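Local coordinates for uncharacterized protein (Deinococcus radiodurans, PDB 3GG7) that binds manganese and, as a member of the TatD-type metal-dependent hydrolase family, probably hydrolyses ester bonds, although its substrate is not established, at residues P145-Y150 with L163-S168; R188-T193 with V238-G243; D90-L95 with S125-S130; V8-Y13 with L28-V33. One frame throughout, in Å; residues are numbered along the deposited sequence. Where two conformers were deposited one is given.

All four contacts belong to one TIM-barrel-like fold, but they sit at different depths. Contacts 1 and 4 are buried, one in each of the two parallel sheets: contact 1 pairs neighbouring strands and holds His148, a predicted ligand of a second metal, while contact 4 pairs only the end of strand 4-8, then packs the following turn, and holds His9, which binds the manganese. Contact 2 shares its sheet with contact 1, since strands 166-169 and 191-193 are neighbours, and packs the last helix against it, with a greasy inner half and polar contacts at the surface. Contact 3, about 26 Å from contact 2 between centres, is partly exposed and joins two loops through polar groups, with arginines at the surface.

Contact 1. Residues P145-Y150 with L163-S168; sequences PILHWY and LGCWFS
The phenyl ring of Phe167 has CB of Tyr150 at its edge, near the ring plane, while CD1 of Leu147 meets it obliquely, 4.0 Å from CE1. Phe167 and Leu147 run side by side and point the same way, both with CG anti to the carbonyl carbon (chi1 -51° and -60°). Leu147 CD1 also lies 3.9 Å from the sulfur of Cys165, so a single methyl fills the corner between thiol and ring. Cutting Leu147 back to an alanine is likely to open a gap beside CE1 of the Phe167 ring and to cost the Cys165 sulfur one of its two apolar contacts, the other being Pro145 CG. The Trp166 ring has the carbonyl oxygen of Gly164 in plane at its edge, and its far end leads off toward Asn237, Arg240 and Leu241 of helix 227-243.

These are the two strands of a right-handed beta-alpha-beta crossover in the barrel, with helix 154-162 covering the Leu147 and Phe167 face. Trp166 N gives a nearly straight bond to Pro145 O, and Leu147 N reaches Trp166 O at 2.8 Å. The longer Ser168 N to Leu147 O bond (3.2 Å) and Trp149 N to Ser168 O continue the parallel pairing. A water donates to Leu147 O and Ser168 O and accepts from Tyr150 N, tying the turn after His148 to the neighbouring strand.

On the other face, Ile146 CG2 sits 3.6 Å from Ser168 N. Ser168 OG comes 3.5 Å from His148 CB, and Glu194 takes hydrogen bonds with both Ser168 OG and His148 ND1, holding the predicted metal ligand beside His7.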
loop_
_atom_site.group_PDB
_atom_site.type_symbol
_atom_site.label_atom_id
_atom_site.label_comp_id
_atom_site.label_asym_id
_atom_site.label_seq_id
_atom_site.Cartn_x
_atom_site.Cartn_y
_atom_site.Cartn_z
ATOM N N PRO A 145 -1.923 -9.606 -2.982
ATOM C CA PRO A 145 -0.863 -8.760 -2.451
ATOM C C PRO A 145 -0.513 -7.619 -3.365
ATOM O O PRO A 145 -0.202 -7.823 -4.547
ATOM C CB PRO A 145 0.330 -9.716 -2.329
ATOM C CG PRO A 145 0.090 -10.800 -3.341
ATOM C CD PRO A 145 -1.395 -10.825 -3.630
ATOM N N ILE A 146 -0.548 -6.402 -2.841
ATOM C CA ILE A 146 -0.056 -5.255 -3.568
ATOM C C ILE A 146 1.271 -4.846 -2.971
ATOM O O ILE A 146 1.350 -4.529 -1.773
ATOM C CB ILE A 146 -1.001 -4.039 -3.428
ATOM C CG1 ILE A 146 -2.434 -4.412 -3.799
ATOM C CG2 ILE A 146 -0.494 -2.902 -4.301
ATOM C CD1 ILE A 146 -3.480 -3.344 -3.332
ATOM N N LEU A 147 2.311 -4.815 -3.785
ATOM C CA LEU A 147 3.580 -4.349 -3.311
ATOM C C LEU A 147 3.621 -2.855 -3.480
ATOM O O LEU A 147 3.646 -2.315 -4.586
ATOM C CB LEU A 147 4.732 -5.053 -4.055
ATOM C CG LEU A 147 4.695 -6.560 -3.874
ATOM C CD1 LEU A 147 5.914 -7.145 -4.591
ATOM C CD2 LEU A 147 4.710 -6.964 -2.428
ATOM N N HIS A 148 3.616 -2.161 -2.345
ATOM C CA HIS A 148 3.615 -0.702 -2.330
ATOM C C HIS A 148 5.061 -0.180 -2.426
ATOM O O HIS A 148 5.964 -0.700 -1.771
ATOM C CB HIS A 148 2.870 -0.217 -1.076
ATOM C CG HIS A 148 3.669 0.679 -0.186
ATOM N ND1 HIS A 148 3.906 2.003 -0.483
ATOM C CD2 HIS A 148 4.252 0.450 1.016
ATOM C CE1 HIS A 148 4.629 2.541 0.488
ATOM N NE2 HIS A 148 4.855 1.616 1.402
ATOM N N TRP A 149 5.262 0.795 -3.308
ATOM C CA TRP A 149 6.568 1.424 -3.545
ATOM C C TRP A 149 7.688 0.382 -3.659
ATOM O O TRP A 149 8.681 0.419 -2.919
ATOM C CB TRP A 149 6.870 2.435 -2.431
ATOM C CG TRP A 149 8.001 3.412 -2.711
ATOM C CD1 TRP A 149 8.972 3.335 -3.691
ATOM C CD2 TRP A 149 8.280 4.611 -1.973
ATOM N NE1 TRP A 149 9.826 4.403 -3.587
ATOM C CE2 TRP A 149 9.431 5.199 -2.545
ATOM C CE3 TRP A 149 7.671 5.237 -0.867
ATOM C CZ2 TRP A 149 9.980 6.388 -2.063
ATOM C CZ3 TRP A 149 8.225 6.412 -0.383
ATOM C CH2 TRP A 149 9.367 6.979 -0.987
ATOM N N TYR A 150 7.508 -0.550 -4.579
ATOM C CA TYR A 150 8.498 -1.588 -4.817
ATOM C C TYR A 150 9.836 -0.979 -5.270
ATOM O O TYR A 150 9.876 -0.156 -6.181
ATOM C CB TYR A 150 7.968 -2.597 -5.835
ATOM C CG TYR A 150 8.947 -3.696 -6.100
ATOM C CD1 TYR A 150 9.009 -4.802 -5.278
ATOM C CD2 TYR A 150 9.896 -3.570 -7.140
ATOM C CE1 TYR A 150 9.982 -5.810 -5.492
ATOM C CE2 TYR A 150 10.842 -4.549 -7.352
ATOM C CZ TYR A 150 10.886 -5.655 -6.533
ATOM O OH TYR A 150 11.838 -6.624 -6.743
ATOM N N LEU A 163 4.023 -14.583 -8.894
ATOM C CA LEU A 163 3.267 -14.919 -7.698
ATOM C C LEU A 163 1.903 -14.205 -7.599
ATOM O O LEU A 163 1.179 -14.363 -6.602
ATOM C CB LEU A 163 4.095 -14.596 -6.443
ATOM C CG LEU A 163 5.260 -15.567 -6.213
ATOM C CD1 LEU A 163 6.240 -14.985 -5.204
ATOM C CD2 LEU A 163 4.747 -16.928 -5.751
ATOM N N GLY A 164 1.555 -13.422 -8.610
ATOM C CA GLY A 164 0.260 -12.743 -8.645
ATOM C C GLY A 164 0.215 -11.415 -7.908
ATOM O O GLY A 164 -0.883 -10.942 -7.541
ATOM N N CYS A 165 1.377 -10.796 -7.691
ATOM C CA CYS A 165 1.402 -9.488 -7.025
ATOM C C CYS A 165 0.910 -8.405 -7.949
ATOM O O CYS A 165 1.081 -8.472 -9.186
ATOM C CB CYS A 165 2.801 -9.111 -6.554
ATOM S SG CYS A 165 3.440 -10.116 -5.206
ATOM N N TRP A 166 0.276 -7.404 -7.326
ATOM C CA TRP A 166 -0.005 -6.109 -7.927
ATOM C C TRP A 166 0.994 -5.088 -7.389
ATOM O O TRP A 166 1.779 -5.423 -6.506
ATOM C CB TRP A 166 -1.428 -5.653 -7.604
ATOM C CG TRP A 166 -2.535 -6.502 -8.180
ATOM C CD1 TRP A 166 -2.671 -7.853 -8.117
ATOM C CD2 TRP A 166 -3.676 -6.013 -8.853
ATOM N NE1 TRP A 166 -3.833 -8.246 -8.740
ATOM C CE2 TRP A 166 -4.474 -7.125 -9.191
ATOM C CE3 TRP A 166 -4.100 -4.730 -9.217
ATOM C CZ2 TRP A 166 -5.672 -7.000 -9.883
ATOM C CZ3 TRP A 166 -5.307 -4.610 -9.888
ATOM C CH2 TRP A 166 -6.058 -5.743 -10.236
ATOM N N PHE A 167 0.968 -3.857 -7.902
ATOM C CA PHE A 167 1.929 -2.834 -7.557
ATOM C C PHE A 167 1.270 -1.495 -7.448
ATOM O O PHE A 167 0.512 -1.127 -8.335
ATOM C CB PHE A 167 3.049 -2.780 -8.629
ATOM C CG PHE A 167 3.643 -4.118 -8.895
ATOM C CD1 PHE A 167 4.719 -4.576 -8.131
ATOM C CD2 PHE A 167 3.070 -4.968 -9.826
ATOM C CE1 PHE A 167 5.228 -5.839 -8.320
ATOM C CE2 PHE A 167 3.562 -6.249 -10.015
ATOM C CZ PHE A 167 4.661 -6.678 -9.268
ATOM N N SER A 168 1.564 -0.750 -6.381
ATOM C CA SER A 168 1.168 0.631 -6.320
ATOM C C SER A 168 2.423 1.478 -6.390
ATOM O O SER A 168 3.378 1.276 -5.657
ATOM C CB SER A 168 0.278 0.938 -5.084
ATOM O OG SER A 168 0.914 0.601 -3.857
HETATM O O HOH W 1 5.219 -0.748 -6.345
#

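Contact 2. Residues R188-T193 with V238-G243; sequences RDRVLT and VSRLLG
Leu192 points from strand 191-193 at helix 227-243, the C-terminal helix of this TIM-barrel-like fold, and the apolar part of the contact gathers round its two methyls. CD2 meets Val238 CG2 at 3.7 Å and CD1 meets Leu241 CD2 at 4.1 Å, the leucine crossing each of these side chains at about a right angle, so each methyl of the leucine has its own helix partner. Leu192 also touches Ile146, and Leu241 packs on Ile146 and Trp166, so this layer is continuous with the neighbouring strands.

The polar part lies further out, at the turn before the strand. Arg240 starts with CG anti to the backbone N (chi1 -176°), then bends at chi3 (85°), which carries its guanidinium across to Asp189. There NH2 donates to the carbonyl oxygen of Asp189 at 2.8 Å, through a bent bond whose donor stands above the carbonyl plane. The Asp189 carboxylate adds a long salt bridge, OD1 to NH2 at 3.9 Å, with its plane turned 54° from the guanidinium; its pull is likely to be modest at this exposed site.

The neighbouring Arg190 sends its own charged end to the carbonyl oxygens of Cys165 and Ile161. Its aliphatic CG lies at the edge of the Arg240 guanidinium, 3.5 Å from NH2.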
loop_
_atom_site.group_PDB
_atom_site.type_symbol
_atom_site.label_atom_id
_atom_site.label_comp_id
_atom_site.label_asym_id
_atom_site.label_seq_id
_atom_site.Cartn_x
_atom_site.Cartn_y
_atom_site.Cartn_z
ATOM N N ARG A 188 0.320 -3.797 -17.136
ATOM C CA ARG A 188 -0.412 -2.550 -16.902
ATOM C C ARG A 188 -1.710 -2.782 -16.172
ATOM O O ARG A 188 -2.196 -1.855 -15.518
ATOM C CB ARG A 188 -0.686 -1.799 -18.211
ATOM C CG ARG A 188 0.573 -1.280 -18.851
ATOM C CD ARG A 188 0.282 -0.411 -20.045
ATOM N NE ARG A 188 1.508 -0.024 -20.741
ATOM C CZ ARG A 188 1.527 0.670 -21.877
ATOM N NH1 ARG A 188 0.391 1.047 -22.467
ATOM N NH2 ARG A 188 2.691 0.996 -22.423
ATOM N N ASP A 189 -2.273 -3.985 -16.279
ATOM C CA ASP A 189 -3.530 -4.327 -15.598
ATOM C C ASP A 189 -3.353 -4.663 -14.106
ATOM O O ASP A 189 -4.324 -5.037 -13.445
ATOM C CB ASP A 189 -4.339 -5.412 -16.364
ATOM C CG ASP A 189 -3.594 -6.707 -16.567
ATOM O OD1 ASP A 189 -2.475 -6.873 -16.041
ATOM O OD2 ASP A 189 -4.169 -7.602 -17.250
ATOM N N ARG A 190 -2.128 -4.498 -13.591
ATOM C CA ARG A 190 -1.862 -4.686 -12.150
ATOM C C ARG A 190 -1.168 -3.479 -11.513
ATOM O O ARG A 190 -0.613 -3.588 -10.404
ATOM C CB ARG A 190 -1.031 -5.944 -11.938
ATOM C CG ARG A 190 -1.846 -7.243 -12.102
ATOM C CD ARG A 190 -1.102 -8.462 -11.574
ATOM N NE ARG A 190 -0.543 -9.268 -12.644
ATOM C CZ ARG A 190 0.388 -10.197 -12.473
ATOM N NH1 ARG A 190 0.883 -10.464 -11.255
ATOM N NH2 ARG A 190 0.817 -10.878 -13.533
ATOM N N VAL A 191 -1.235 -2.328 -12.175
ATOM C CA VAL A 191 -0.618 -1.094 -11.705
ATOM C C VAL A 191 -1.657 -0.150 -11.093
ATOM O O VAL A 191 -2.682 0.154 -11.697
ATOM C CB VAL A 191 0.186 -0.416 -12.815
ATOM C CG1 VAL A 191 0.780 0.916 -12.359
ATOM C CG2 VAL A 191 1.317 -1.353 -13.219
ATOM N N LEU A 192 -1.380 0.261 -9.853
ATOM C CA LEU A 192 -2.174 1.258 -9.134
ATOM C C LEU A 192 -1.245 2.415 -8.831
ATOM O O LEU A 192 -0.019 2.277 -8.854
ATOM C CB LEU A 192 -2.703 0.650 -7.813
ATOM C CG LEU A 192 -3.500 -0.639 -7.970
ATOM C CD1 LEU A 192 -3.779 -1.248 -6.622
ATOM C CD2 LEU A 192 -4.795 -0.415 -8.781
ATOM N N THR A 193 -1.829 3.560 -8.502
ATOM C CA THR A 193 -1.081 4.761 -8.163
ATOM C C THR A 193 -1.187 5.024 -6.651
ATOM O O THR A 193 -2.200 4.722 -6.063
ATOM C CB THR A 193 -1.611 5.973 -8.956
ATOM O OG1 THR A 193 -3.036 6.020 -8.893
ATOM C CG2 THR A 193 -1.198 5.897 -10.443
ATOM N N VAL A 238 -8.575 -0.941 -10.217
ATOM C CA VAL A 238 -9.187 -0.984 -8.886
ATOM C C VAL A 238 -10.470 -1.808 -8.913
ATOM O O VAL A 238 -10.699 -2.628 -8.026
ATOM C CB VAL A 238 -9.424 0.428 -8.299
ATOM C CG1 VAL A 238 -10.240 0.362 -6.975
ATOM C CG2 VAL A 238 -8.102 1.118 -8.057
ATOM N N SER A 239 -11.314 -1.640 -9.945
ATOM C CA SER A 239 -12.511 -2.466 -10.059
ATOM C C SER A 239 -12.177 -3.946 -10.090
ATOM O O SER A 239 -12.820 -4.748 -9.392
ATOM C CB SER A 239 -13.345 -2.111 -11.296
ATOM O OG SER A 239 -13.563 -0.717 -11.378
ATOM N N ARG A 240 -11.172 -4.327 -10.884
ATOM C CA ARG A 240 -10.792 -5.724 -11.008
ATOM C C ARG A 240 -10.215 -6.265 -9.705
ATOM O O ARG A 240 -10.517 -7.367 -9.288
ATOM C CB ARG A 240 -9.789 -5.886 -12.144
ATOM C CG ARG A 240 -9.401 -7.315 -12.407
ATOM C CD ARG A 240 -8.738 -7.497 -13.788
ATOM N NE ARG A 240 -7.306 -7.225 -13.773
ATOM C CZ ARG A 240 -6.381 -8.030 -13.249
ATOM N NH1 ARG A 240 -6.718 -9.181 -12.668
ATOM N NH2 ARG A 240 -5.102 -7.691 -13.311
ATOM N N LEU A 241 -9.409 -5.433 -9.047
ATOM C CA LEU A 241 -8.845 -5.757 -7.738
ATOM C C LEU A 241 -9.925 -6.079 -6.724
ATOM O O LEU A 241 -9.848 -7.079 -6.012
ATOM C CB LEU A 241 -8.009 -4.573 -7.216
ATOM C CG LEU A 241 -7.433 -4.706 -5.805
ATOM C CD1 LEU A 241 -6.268 -5.729 -5.808
ATOM C CD2 LEU A 241 -7.007 -3.346 -5.276
ATOM N N LEU A 242 -10.934 -5.219 -6.647
ATOM C CA LEU A 242 -12.076 -5.469 -5.761
ATOM C C LEU A 242 -12.848 -6.752 -6.096
ATOM O O LEU A 242 -13.466 -7.361 -5.223
ATOM C CB LEU A 242 -13.014 -4.266 -5.807
ATOM C CG LEU A 242 -12.417 -3.014 -5.177
ATOM C CD1 LEU A 242 -13.237 -1.789 -5.531
ATOM C CD2 LEU A 242 -12.272 -3.170 -3.653
ATOM N N GLY A 243 -12.832 -7.136 -7.372
ATOM C CA GLY A 243 -13.415 -8.391 -7.809
ATOM C C GLY A 243 -12.673 -9.607 -7.294
ATOM O O GLY A 243 -13.271 -10.664 -7.130
#

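Contact 3. Residues D90-L95 with S125-S130; sequences DGSPSL and SRRAES
Fully extended chains from CG to NE carry Arg126 and Arg127 out from the turn toward Ser92, Arg127 with CG anti to its carbonyl carbon (chi1 -60°). Its NH1 gives a bent bond to Ser92 OG, 3.0 Å long and tilted from the guanidinium plane. One guanidinium lies over the face of the other, Arg127 NH1 sitting above the centre of the Arg126 group, 3.7 Å from its plane.

Ser92 OG in turn donates to Asp90 OD1 at 2.6 Å on the syn lone pair, and Ser92 N reaches the same oxygen, closing an Asx turn. The other oxygen, Asp90 OD2, lies 3.7 Å from Arg126 CD and takes its hydrogen bond from His124, a predicted metal ligand. Behind these groups, Gly91 N donates in the carbonyl plane to Arg126 O at 2.9 Å, joining the loop after strand 83-88 of the barrel to the type II turn Ser125-Ala128 that leads into helix 129-138. Gly91 CA makes a CA-H...O contact with Arg127 O at 3.4 Å, and a side chain here would point into that oxygen.

The Asp90 carboxylate, near both guanidinium groups but not in contact with them, is likely to balance part of the pair's positive charge, while its two oxygens link Ser92 to His124 as a second shell behind the predicted metal site.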
loop_
_atom_site.group_PDB
_atom_site.type_symbol
_atom_site.label_atom_id
_atom_site.label_comp_id
_atom_site.label_asym_id
_atom_site.label_seq_id
_atom_site.Cartn_x
_atom_site.Cartn_y
_atom_site.Cartn_z
ATOM N N ASP A 90 10.856 -5.122 6.609
ATOM C CA ASP A 90 11.830 -4.105 6.242
ATOM C C ASP A 90 13.219 -4.619 6.620
ATOM O O ASP A 90 13.467 -4.967 7.776
ATOM C CB ASP A 90 11.521 -2.766 6.932
ATOM C CG ASP A 90 12.405 -1.638 6.424
ATOM O OD1 ASP A 90 13.636 -1.744 6.553
ATOM O OD2 ASP A 90 11.888 -0.635 5.876
ATOM N N GLY A 91 14.093 -4.697 5.633
ATOM C CA GLY A 91 15.436 -5.211 5.813
ATOM C C GLY A 91 16.510 -4.204 6.167
ATOM O O GLY A 91 17.721 -4.505 6.018
ATOM N N SER A 92 16.123 -3.016 6.632
ATOM C CA SER A 92 17.087 -1.952 6.932
ATOM C C SER A 92 17.922 -2.357 8.130
ATOM O O SER A 92 17.403 -2.916 9.091
ATOM C CB SER A 92 16.387 -0.643 7.234
ATOM O OG SER A 92 15.660 -0.177 6.115
ATOM N N PRO A 93 19.230 -2.081 8.069
ATOM C CA PRO A 93 20.072 -2.453 9.198
ATOM C C PRO A 93 19.591 -1.926 10.559
ATOM O O PRO A 93 19.713 -2.625 11.567
ATOM C CB PRO A 93 21.432 -1.841 8.836
ATOM C CG PRO A 93 21.459 -1.823 7.367
ATOM C CD PRO A 93 20.013 -1.604 6.924
ATOM N N SER A 94 19.038 -0.723 10.601
ATOM C CA SER A 94 18.625 -0.156 11.875
ATOM C C SER A 94 17.458 -0.910 12.525
ATOM O O SER A 94 17.253 -0.789 13.732
ATOM C CB SER A 94 18.275 1.324 11.723
ATOM O OG SER A 94 17.123 1.502 10.939
ATOM N N LEU A 95 16.708 -1.690 11.743
ATOM C CA LEU A 95 15.593 -2.494 12.257
ATOM C C LEU A 95 15.929 -3.980 12.406
ATOM O O LEU A 95 15.084 -4.794 12.755
ATOM C CB LEU A 95 14.407 -2.335 11.306
ATOM C CG LEU A 95 13.898 -0.899 11.126
ATOM C CD1 LEU A 95 12.764 -0.871 10.080
ATOM C CD2 LEU A 95 13.401 -0.310 12.435
ATOM N N SER A 125 7.989 -3.720 1.591
ATOM C CA SER A 125 9.008 -4.725 1.313
ATOM C C SER A 125 10.415 -4.178 1.238
ATOM O O SER A 125 11.304 -4.892 0.781
ATOM C CB SER A 125 8.707 -5.468 -0.008
ATOM O OG SER A 125 8.767 -4.621 -1.142
ATOM N N ARG A 126 10.627 -2.926 1.639
ATOM C CA ARG A 126 11.935 -2.288 1.491
ATOM C C ARG A 126 13.078 -3.138 2.050
ATOM O O ARG A 126 13.103 -3.510 3.233
ATOM C CB ARG A 126 11.957 -0.940 2.178
ATOM C CG ARG A 126 13.245 -0.198 1.938
ATOM C CD ARG A 126 13.386 0.962 2.895
ATOM N NE ARG A 126 14.451 1.858 2.470
ATOM C CZ ARG A 126 14.943 2.847 3.211
ATOM N NH1 ARG A 126 14.474 3.083 4.433
ATOM N NH2 ARG A 126 15.917 3.606 2.721
ATOM N N ARG A 127 14.027 -3.447 1.162
ATOM C CA ARG A 127 15.212 -4.233 1.525
ATOM C C ARG A 127 14.925 -5.654 2.026
ATOM O O ARG A 127 15.776 -6.281 2.648
ATOM C CB ARG A 127 16.108 -3.434 2.497
ATOM C CG ARG A 127 16.599 -2.125 1.926
ATOM C CD ARG A 127 17.113 -1.240 3.017
ATOM N NE ARG A 127 17.856 -0.089 2.516
ATOM C CZ ARG A 127 18.245 0.931 3.267
ATOM N NH1 ARG A 127 17.948 0.961 4.558
ATOM N NH2 ARG A 127 18.930 1.940 2.720
ATOM N N ALA A 128 13.736 -6.164 1.725
ATOM C CA ALA A 128 13.267 -7.460 2.172
ATOM C C ALA A 128 12.340 -8.097 1.142
ATOM O O ALA A 128 11.474 -8.879 1.471
ATOM C CB ALA A 128 12.562 -7.312 3.519
ATOM N N GLU A 129 12.570 -7.771 -0.129
ATOM C CA GLU A 129 11.666 -8.164 -1.180
ATOM C C GLU A 129 11.605 -9.691 -1.308
ATOM O O GLU A 129 10.502 -10.267 -1.370
ATOM C CB GLU A 129 12.049 -7.468 -2.495
ATOM C CG GLU A 129 11.956 -5.933 -2.459
ATOM C CD GLU A 129 13.202 -5.217 -1.942
ATOM O OE1 GLU A 129 14.177 -5.934 -1.616
ATOM O OE2 GLU A 129 13.195 -3.948 -1.855
ATOM N N SER A 130 12.773 -10.346 -1.344
ATOM C CA SER A 130 12.787 -11.799 -1.455
ATOM C C SER A 130 12.106 -12.484 -0.272
ATOM O O SER A 130 11.409 -13.482 -0.445
ATOM C CB SER A 130 14.228 -12.299 -1.612
ATOM O OG SER A 130 14.676 -12.069 -2.942
#

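Contact 4. Residues V8-Y13 with L28-V33; sequences VHLDLY and LTVLSV. With MN (manganese (II) ion), chain B.
Val8 pairs with Ser32 in a parallel bridge, Val8 N donating to Leu31 O and Val33 N to Val8 O, both at 3.0 Å, before the chain leaves the strand for the short 3-10 segment at Leu10-Leu12. From Val33 the methyl CG2 sits over the centre of the His9 imidazole, 3.5 Å above its plane, a CH-pi contact that backs the ring on that face. With CG anti to the carbonyl carbon (chi1 -59°), the ring swings round so that NE2 binds the manganese at 2.1 Å. ND1 donates to a water that in turn gives hydrogens to Asp11 OD1 and Val33 O, which, with the metal bond at NE2, fixes the rotation of the ring and leaves Asp11 as a second-shell residue; its other oxygen is held by Thr43.

Val8 closes the first strand of the TIM-barrel-like fold, next to strand 29-32, and the His-X-His pair at the strand's C-terminal end is the familiar metal motif of the metallo-dependent hydrolases. His7, Glu86 and Asp196 complete the protein ligands.

On the side of the sheet that carries Val8 and Ser32, Leu10 CD1 lies 3.6 Å from Ser32 OG and 4.1 Å from Val30 CG2, against Val53 and Val19. A serine in place of Leu10 would probably leave a gap beside Val30 and Ser32 and let the turn behind His9 shift. Val8 CG1 meets Val30 CB at 3.7 Å, and a second water joins Ser32 OG, Val33 O and Asp11 N.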
loop_
_atom_site.group_PDB
_atom_site.type_symbol
_atom_site.label_atom_id
_atom_site.label_comp_id
_atom_site.label_asym_id
_atom_site.label_seq_id
_atom_site.Cartn_x
_atom_site.Cartn_y
_atom_site.Cartn_z
ATOM N N VAL A 8 -1.885 5.719 1.479
ATOM C CA VAL A 8 -1.602 6.991 2.113
ATOM C C VAL A 8 -1.948 6.959 3.604
ATOM O O VAL A 8 -2.909 6.315 4.010
ATOM C CB VAL A 8 -2.288 8.145 1.362
ATOM C CG1 VAL A 8 -3.846 8.000 1.356
ATOM C CG2 VAL A 8 -1.877 9.503 1.916
ATOM N N HIS A 9 -1.133 7.638 4.409
ATOM C CA HIS A 9 -1.303 7.662 5.853
ATOM C C HIS A 9 -2.075 8.899 6.255
ATOM O O HIS A 9 -1.490 9.851 6.788
ATOM C CB HIS A 9 0.051 7.599 6.558
ATOM C CG HIS A 9 0.845 6.374 6.215
ATOM N ND1 HIS A 9 0.892 5.269 7.037
ATOM C CD2 HIS A 9 1.627 6.082 5.150
ATOM C CE1 HIS A 9 1.652 4.342 6.482
ATOM N NE2 HIS A 9 2.127 4.813 5.344
ATOM N N LEU A 10 -3.382 8.899 6.019
ATOM C CA LEU A 10 -4.198 10.065 6.421
ATOM C C LEU A 10 -4.030 10.389 7.890
ATOM O O LEU A 10 -4.000 11.570 8.253
ATOM C CB LEU A 10 -5.680 9.843 6.166
ATOM C CG LEU A 10 -6.143 9.621 4.766
ATOM C CD1 LEU A 10 -7.675 9.581 4.842
ATOM C CD2 LEU A 10 -5.676 10.749 3.835
ATOM N N ASP A 11 -3.845 9.367 8.722
ATOM C CA ASP A 11 -3.813 9.550 10.174
ATOM C C ASP A 11 -2.474 10.109 10.692
ATOM O O ASP A 11 -2.323 10.336 11.898
ATOM C CB ASP A 11 -4.266 8.272 10.909
ATOM C CG ASP A 11 -3.318 7.105 10.733
ATOM O OD1 ASP A 11 -2.200 7.284 10.181
ATOM O OD2 ASP A 11 -3.733 5.983 11.160
ATOM N N LEU A 12 -1.516 10.352 9.802
ATOM C CA LEU A 12 -0.220 10.876 10.194
ATOM C C LEU A 12 -0.041 12.345 9.797
ATOM O O LEU A 12 1.018 12.913 10.063
ATOM C CB LEU A 12 0.902 10.023 9.607
ATOM C CG LEU A 12 0.984 8.576 10.100
ATOM C CD1 LEU A 12 2.190 7.842 9.489
ATOM C CD2 LEU A 12 1.017 8.506 11.648
ATOM N N TYR A 13 -1.061 12.943 9.182
ATOM C CA TYR A 13 -1.040 14.384 8.869
ATOM C C TYR A 13 -1.354 15.191 10.127
ATOM O O TYR A 13 -2.031 14.712 11.027
ATOM C CB TYR A 13 -2.038 14.719 7.771
ATOM C CG TYR A 13 -1.625 14.262 6.408
ATOM C CD1 TYR A 13 -0.751 15.012 5.631
ATOM C CD2 TYR A 13 -2.080 13.061 5.898
ATOM C CE1 TYR A 13 -0.358 14.589 4.364
ATOM C CE2 TYR A 13 -1.694 12.627 4.619
ATOM C CZ TYR A 13 -0.856 13.385 3.849
ATOM O OH TYR A 13 -0.505 12.867 2.602
ATOM N N LEU A 28 -11.525 11.917 -4.781
ATOM C CA LEU A 28 -10.252 11.211 -4.901
ATOM C C LEU A 28 -10.301 10.028 -3.931
ATOM O O LEU A 28 -10.432 10.218 -2.723
ATOM C CB LEU A 28 -9.098 12.170 -4.569
ATOM C CG LEU A 28 -7.702 11.753 -5.013
ATOM C CD1 LEU A 28 -6.764 12.986 -5.077
ATOM C CD2 LEU A 28 -7.125 10.689 -4.118
ATOM N N THR A 29 -10.267 8.814 -4.475
ATOM C CA THR A 29 -10.283 7.602 -3.682
ATOM C C THR A 29 -8.937 7.333 -3.042
ATOM O O THR A 29 -7.900 7.332 -3.709
ATOM C CB THR A 29 -10.681 6.406 -4.529
ATOM O OG1 THR A 29 -11.927 6.686 -5.170
ATOM C CG2 THR A 29 -10.773 5.128 -3.694
ATOM N N VAL A 30 -8.944 7.117 -1.731
ATOM C CA VAL A 30 -7.723 6.856 -0.999
ATOM C C VAL A 30 -7.809 5.578 -0.178
ATOM O O VAL A 30 -8.853 5.265 0.408
ATOM C CB VAL A 30 -7.307 8.030 -0.079
ATOM C CG1 VAL A 30 -7.084 9.310 -0.894
ATOM C CG2 VAL A 30 -8.358 8.276 1.020
ATOM N N LEU A 31 -6.720 4.820 -0.177
ATOM C CA LEU A 31 -6.555 3.722 0.768
ATOM C C LEU A 31 -5.799 4.284 1.948
ATOM O O LEU A 31 -4.595 4.470 1.931
ATOM C CB LEU A 31 -5.818 2.519 0.156
ATOM C CG LEU A 31 -5.805 1.305 1.070
ATOM C CD1 LEU A 31 -7.188 0.638 1.027
ATOM C CD2 LEU A 31 -4.671 0.321 0.661
ATOM N N SER A 32 -6.563 4.503 3.010
ATOM C CA SER A 32 -6.095 5.097 4.255
ATOM C C SER A 32 -5.525 3.968 5.120
ATOM O O SER A 32 -6.295 3.195 5.715
ATOM C CB SER A 32 -7.295 5.781 4.928
ATOM O OG SER A 32 -6.966 6.337 6.200
ATOM N N VAL A 33 -4.204 3.828 5.136
ATOM C CA VAL A 33 -3.548 2.722 5.819
ATOM C C VAL A 33 -3.214 3.068 7.261
ATOM O O VAL A 33 -3.069 4.264 7.619
ATOM C CB VAL A 33 -2.289 2.232 5.053
ATOM C CG1 VAL A 33 -2.701 1.667 3.659
ATOM C CG2 VAL A 33 -1.254 3.374 4.862
HETATM MN MN MN B . 3.225 3.726 3.922
HETATM O O HOH W 2 -0.928 5.217 9.092
HETATM O O HOH W 3 -4.447 6.613 7.457
HETATM O O HOH W 4 5.244 3.591 3.684
#